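Uncharacterized protein with cystatin-like fold (Methylibium petroleiphilum PM1, PDB 3G16) is of unknown function but has a cystatin-like fold of the SnoaL-like group in the NTF2 clan, whose members commonly form a cone-shaped ligand pocket. Local coordinates at residues His41-Arg53 against Ile132-Gly144. Numbering follows the deposited sequence. Where two conformers were deposited one is given.
Sequences HYFPAGMYGGAFR and IARLELGDFDYAG
Phe140 turns the edge of its ring onto the face of Tyr42 in a T-shaped pair, the planes 83° apart. CD1 of Phe140 does the touching: it sits over the centre of the Tyr42 ring and comes within 3.7 Å of Tyr42 CZ. CG anti to the backbone N (chi1 -173°) stands the Phe140 ring on edge over the tyrosine, and its CB borders Tyr42 CD1 and CE1. Carbonyl oxygens of the turn at 137-140 face the rim of the phenol, Gly138 O lying in the ring plane 3.4 Å from Tyr42 CD1. One water links Tyr42 OH to the backbone N of Asp141. Were Tyr42 replaced by an alanine, the Phe140 edge would probably lose its aromatic face and this water its phenolic partner. Next to the ring pair, the backbones are bridged at Pro44 and Leu137: Gly138 N bonds to Phe43 O and Ala45 N to Glu136 O, both 2.9 Å, and Leu137 CD2 packs against the Phe43 carbonyl. In this cystatin-like fold the contact joins the loop between strands 39-42 and 52-53 to the segment that follows the long strand 116-124, whose backbone also bonds Tyr42. Asp139, in a type II turn, reaches back with both carboxylate oxygens. OD2 accepts from Ala51 N at 2.9 Å on its anti side and crowds Gly50 CA, where a side chain would clash with it; OD1 meets the edge of the Arg53 guanidinium in a long salt bridge, 3.4 Å from NH2, the two planes 67° apart. Farther out, Arg134 grips Glu136 side-on with NE and NH2, one nitrogen to each oxygen, and Arg103 of the second subunit adds a salt bridge to OE1 of Glu136.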
loop_
_atom_site.group_PDB
_atom_site.type_symbol
_atom_site.label_atom_id
_atom_site.label_comp_id
_atom_site.label_asym_id
_atom_site.label_seq_id
_atom_site.Cartn_x
_atom_site.Cartn_y
_atom_site.Cartn_z
ATOM N N HIS A 41 -4.457 13.906 0.933
ATOM C CA HIS A 41 -3.717 12.819 0.258
ATOM C C HIS A 41 -2.252 12.936 0.673
ATOM O O HIS A 41 -1.640 14.027 0.580
ATOM C CB HIS A 41 -3.784 12.977 -1.246
ATOM C CG HIS A 41 -3.554 11.720 -2.037
ATOM N ND1 HIS A 41 -2.506 10.830 -1.821
ATOM C CD2 HIS A 41 -4.214 11.255 -3.113
ATOM C CE1 HIS A 41 -2.571 9.864 -2.735
ATOM N NE2 HIS A 41 -3.606 10.093 -3.535
ATOM N N TYR A 42 -1.693 11.845 1.183
ATOM C CA TYR A 42 -0.290 11.765 1.581
ATOM C C TYR A 42 0.454 10.911 0.581
ATOM O O TYR A 42 -0.104 9.980 -0.039
ATOM C CB TYR A 42 -0.186 11.155 2.969
ATOM C CG TYR A 42 -0.869 11.949 4.048
ATOM C CD1 TYR A 42 -0.216 12.959 4.677
ATOM C CD2 TYR A 42 -2.181 11.707 4.429
ATOM C CE1 TYR A 42 -0.823 13.726 5.657
ATOM C CE2 TYR A 42 -2.802 12.460 5.415
ATOM C CZ TYR A 42 -2.122 13.466 6.034
ATOM O OH TYR A 42 -2.728 14.224 7.041
ATOM N N PHE A 43 1.764 11.175 0.529
ATOM C CA PHE A 43 2.693 10.526 -0.400
ATOM C C PHE A 43 4.005 10.286 0.312
ATOM O O PHE A 43 4.252 10.879 1.340
ATOM C CB PHE A 43 2.973 11.444 -1.624
ATOM C CG PHE A 43 1.750 11.853 -2.343
ATOM C CD1 PHE A 43 1.215 11.055 -3.305
ATOM C CD2 PHE A 43 1.138 13.063 -2.052
ATOM C CE1 PHE A 43 0.076 11.419 -3.994
ATOM C CE2 PHE A 43 -0.006 13.450 -2.734
ATOM C CZ PHE A 43 -0.554 12.644 -3.697
ATOM N N PRO A 44 4.858 9.460 -0.298
ATOM C CA PRO A 44 6.187 9.370 0.307
ATOM C C PRO A 44 6.814 10.739 0.526
ATOM O O PRO A 44 6.667 11.634 -0.340
ATOM C CB PRO A 44 6.952 8.536 -0.724
ATOM C CG PRO A 44 5.946 7.708 -1.368
ATOM C CD PRO A 44 4.702 8.580 -1.459
ATOM N N ALA A 45 7.563 10.925 1.605
ATOM C CA ALA A 45 8.228 12.219 1.844
ATOM C C ALA A 45 9.176 12.436 0.649
ATOM O O ALA A 45 9.809 11.487 0.122
ATOM C CB ALA A 45 8.985 12.265 3.161
ATOM N N GLY A 46 9.187 13.659 0.168
ATOM C CA GLY A 46 10.001 14.043 -0.969
ATOM C C GLY A 46 9.200 14.168 -2.230
ATOM O O GLY A 46 9.713 14.693 -3.234
HETATM N N MSE A 47 7.939 13.751 -2.190
HETATM C CA MSE A 47 7.089 13.792 -3.357
HETATM C C MSE A 47 6.081 14.922 -3.335
HETATM O O MSE A 47 5.394 15.118 -2.337
HETATM C CB MSE A 47 6.283 12.503 -3.505
HETATM C CG MSE A 47 7.071 11.261 -3.794
HETATM SE SE MSE A 47 8.166 11.381 -5.403
HETATM C CE MSE A 47 6.862 11.704 -6.543
ATOM N N TYR A 48 6.045 15.643 -4.460
ATOM C CA TYR A 48 5.027 16.631 -4.759
ATOM C C TYR A 48 5.017 17.728 -3.719
ATOM O O TYR A 48 3.973 18.350 -3.491
ATOM C CB TYR A 48 3.639 15.966 -4.951
ATOM C CG TYR A 48 3.569 14.834 -5.970
ATOM C CD1 TYR A 48 4.313 14.863 -7.159
ATOM C CD2 TYR A 48 2.761 13.703 -5.748
ATOM C CE1 TYR A 48 4.252 13.827 -8.080
ATOM C CE2 TYR A 48 2.697 12.666 -6.690
ATOM C CZ TYR A 48 3.429 12.730 -7.845
ATOM O OH TYR A 48 3.391 11.698 -8.791
ATOM N N GLY A 49 6.152 17.971 -3.086
ATOM C CA GLY A 49 6.325 18.981 -2.057
ATOM C C GLY A 49 5.634 18.777 -0.743
ATOM O O GLY A 49 5.694 19.611 0.128
ATOM N N GLY A 50 5.006 17.599 -0.565
ATOM C CA GLY A 50 4.262 17.311 0.639
ATOM C C GLY A 50 2.845 16.852 0.303
ATOM O O GLY A 50 2.547 16.483 -0.812
ATOM N N ALA A 51 2.013 16.865 1.330
ATOM C CA ALA A 51 0.635 16.350 1.187
ATOM C C ALA A 51 -0.191 17.291 0.340
ATOM O O ALA A 51 0.135 18.487 0.142
ATOM C CB ALA A 51 -0.026 16.252 2.579
ATOM N N PHE A 52 -1.295 16.755 -0.164
ATOM C CA PHE A 52 -2.313 17.553 -0.886
ATOM C C PHE A 52 -3.443 17.821 0.115
ATOM O O PHE A 52 -4.163 16.899 0.551
ATOM C CB PHE A 52 -2.864 16.846 -2.116
ATOM C CG PHE A 52 -1.885 16.568 -3.220
ATOM C CD1 PHE A 52 -0.611 17.115 -3.236
ATOM C CD2 PHE A 52 -2.316 15.866 -4.323
ATOM C CE1 PHE A 52 0.227 16.897 -4.311
ATOM C CE2 PHE A 52 -1.473 15.661 -5.394
ATOM C CZ PHE A 52 -0.206 16.175 -5.404
ATOM N N ARG A 53 -3.619 19.061 0.491
ATOM C CA ARG A 53 -4.561 19.425 1.550
ATOM C C ARG A 53 -5.880 19.932 1.014
ATOM O O ARG A 53 -5.972 21.070 0.539
ATOM C CB ARG A 53 -3.950 20.489 2.429
ATOM C CG ARG A 53 -2.663 20.092 3.114
ATOM C CD ARG A 53 -1.953 21.374 3.622
ATOM N NE ARG A 53 -0.729 21.107 4.387
ATOM C CZ ARG A 53 0.432 20.808 3.840
ATOM N NH1 ARG A 53 0.626 20.806 2.489
ATOM N NH2 ARG A 53 1.437 20.595 4.711
ATOM N N ILE A 132 18.627 7.974 3.697
ATOM C CA ILE A 132 17.518 8.678 4.301
ATOM C C ILE A 132 17.129 7.854 5.543
ATOM O O ILE A 132 16.788 6.687 5.414
ATOM C CB ILE A 132 16.317 8.794 3.362
ATOM C CG1 ILE A 132 16.731 9.451 2.028
ATOM C CG2 ILE A 132 15.199 9.557 4.045
ATOM C CD1 ILE A 132 17.315 10.783 2.210
ATOM N N ALA A 133 17.232 8.491 6.704
ATOM C CA ALA A 133 16.998 7.829 7.995
ATOM C C ALA A 133 15.553 7.404 8.167
ATOM O O ALA A 133 15.302 6.314 8.719
ATOM C CB ALA A 133 17.393 8.761 9.151
ATOM N N ARG A 134 14.602 8.236 7.725
ATOM C CA ARG A 134 13.197 7.945 7.889
ATOM C C ARG A 134 12.492 8.047 6.553
ATOM O O ARG A 134 12.325 9.145 6.005
ATOM C CB ARG A 134 12.528 8.903 8.886
ATOM C CG ARG A 134 13.253 9.050 10.256
ATOM C CD ARG A 134 12.417 9.904 11.284
ATOM N NE ARG A 134 11.138 9.268 11.576
ATOM C CZ ARG A 134 10.932 8.368 12.533
ATOM N NH1 ARG A 134 11.878 8.013 13.408
ATOM N NH2 ARG A 134 9.719 7.847 12.620
ATOM N N LEU A 135 12.065 6.939 6.041
ATOM C CA LEU A 135 11.317 6.853 4.794
ATOM C C LEU A 135 9.852 6.646 5.178
ATOM O O LEU A 135 9.432 5.532 5.475
ATOM C CB LEU A 135 11.894 5.728 3.942
ATOM C CG LEU A 135 13.252 6.015 3.306
ATOM C CD1 LEU A 135 13.859 4.771 2.707
ATOM C CD2 LEU A 135 13.072 7.129 2.248
ATOM N N GLU A 136 9.081 7.728 5.214
ATOM C CA GLU A 136 7.732 7.704 5.677
ATOM C C GLU A 136 6.924 8.762 4.912
ATOM O O GLU A 136 7.490 9.429 4.062
ATOM C CB GLU A 136 7.659 7.869 7.197
ATOM C CG GLU A 136 8.209 9.133 7.713
ATOM C CD GLU A 136 8.411 9.146 9.251
ATOM O OE1 GLU A 136 8.186 8.131 9.933
ATOM O OE2 GLU A 136 8.866 10.203 9.796
ATOM N N LEU A 137 5.622 8.870 5.162
ATOM C CA LEU A 137 4.790 9.814 4.431
ATOM C C LEU A 137 5.089 11.230 4.844
ATOM O O LEU A 137 5.234 11.543 6.013
ATOM C CB LEU A 137 3.348 9.517 4.708
ATOM C CG LEU A 137 2.815 8.159 4.276
ATOM C CD1 LEU A 137 1.455 7.902 4.937
ATOM C CD2 LEU A 137 2.796 8.001 2.713
ATOM N N GLY A 138 5.159 12.100 3.834
ATOM C CA GLY A 138 5.348 13.519 4.077
ATOM C C GLY A 138 4.138 14.156 4.741
ATOM O O GLY A 138 2.987 13.934 4.358
ATOM N N ASP A 139 4.406 14.972 5.744
ATOM C CA ASP A 139 3.382 15.729 6.461
ATOM C C ASP A 139 2.411 14.924 7.333
ATOM O O ASP A 139 1.460 15.499 7.890
ATOM C CB ASP A 139 2.584 16.659 5.525
ATOM C CG ASP A 139 3.446 17.737 4.894
ATOM O OD1 ASP A 139 3.980 18.586 5.609
ATOM O OD2 ASP A 139 3.556 17.733 3.651
ATOM N N PHE A 140 2.610 13.623 7.410
ATOM C CA PHE A 140 1.679 12.775 8.178
ATOM C C PHE A 140 2.049 12.827 9.660
ATOM O O PHE A 140 3.237 12.647 10.016
ATOM C CB PHE A 140 1.702 11.362 7.633
ATOM C CG PHE A 140 0.676 10.480 8.242
ATOM C CD1 PHE A 140 -0.608 10.494 7.745
ATOM C CD2 PHE A 140 0.964 9.682 9.324
ATOM C CE1 PHE A 140 -1.579 9.736 8.313
ATOM C CE2 PHE A 140 -0.009 8.900 9.886
ATOM C CZ PHE A 140 -1.315 8.949 9.382
ATOM N N ASP A 141 1.061 13.101 10.513
ATOM C CA ASP A 141 1.316 13.247 11.943
ATOM C C ASP A 141 1.356 11.884 12.619
ATOM O O ASP A 141 0.438 11.473 13.319
ATOM C CB ASP A 141 0.211 14.122 12.525
ATOM C CG ASP A 141 0.357 14.357 14.010
ATOM O OD1 ASP A 141 1.472 14.144 14.538
ATOM O OD2 ASP A 141 -0.720 14.670 14.606
ATOM N N TYR A 142 2.442 11.164 12.391
ATOM C CA TYR A 142 2.555 9.838 12.985
ATOM C C TYR A 142 2.348 9.816 14.501
ATOM O O TYR A 142 1.649 8.979 15.008
ATOM C CB TYR A 142 3.915 9.209 12.634
ATOM C CG TYR A 142 4.007 8.752 11.192
ATOM C CD1 TYR A 142 3.389 7.577 10.805
ATOM C CD2 TYR A 142 4.624 9.511 10.198
ATOM C CE1 TYR A 142 3.401 7.143 9.484
ATOM C CE2 TYR A 142 4.641 9.067 8.874
ATOM C CZ TYR A 142 4.013 7.894 8.533
ATOM O OH TYR A 142 4.047 7.462 7.227
ATOM N N ALA A 143 3.024 10.735 15.187
ATOM C CA ALA A 143 2.926 10.776 16.635
ATOM C C ALA A 143 1.481 11.014 17.108
ATOM O O ALA A 143 0.935 10.261 17.914
ATOM C CB ALA A 143 3.865 11.844 17.180
ATOM N N GLY A 144 0.836 12.013 16.522
ATOM C CA GLY A 144 -0.505 12.368 16.943
ATOM C C GLY A 144 -1.551 11.333 16.548
ATOM O O GLY A 144 -2.599 11.208 17.173
HETATM O O HOH W 1 -1.487 14.047 9.561
HETATM O O HOH W 2 2.567 13.680 1.626
#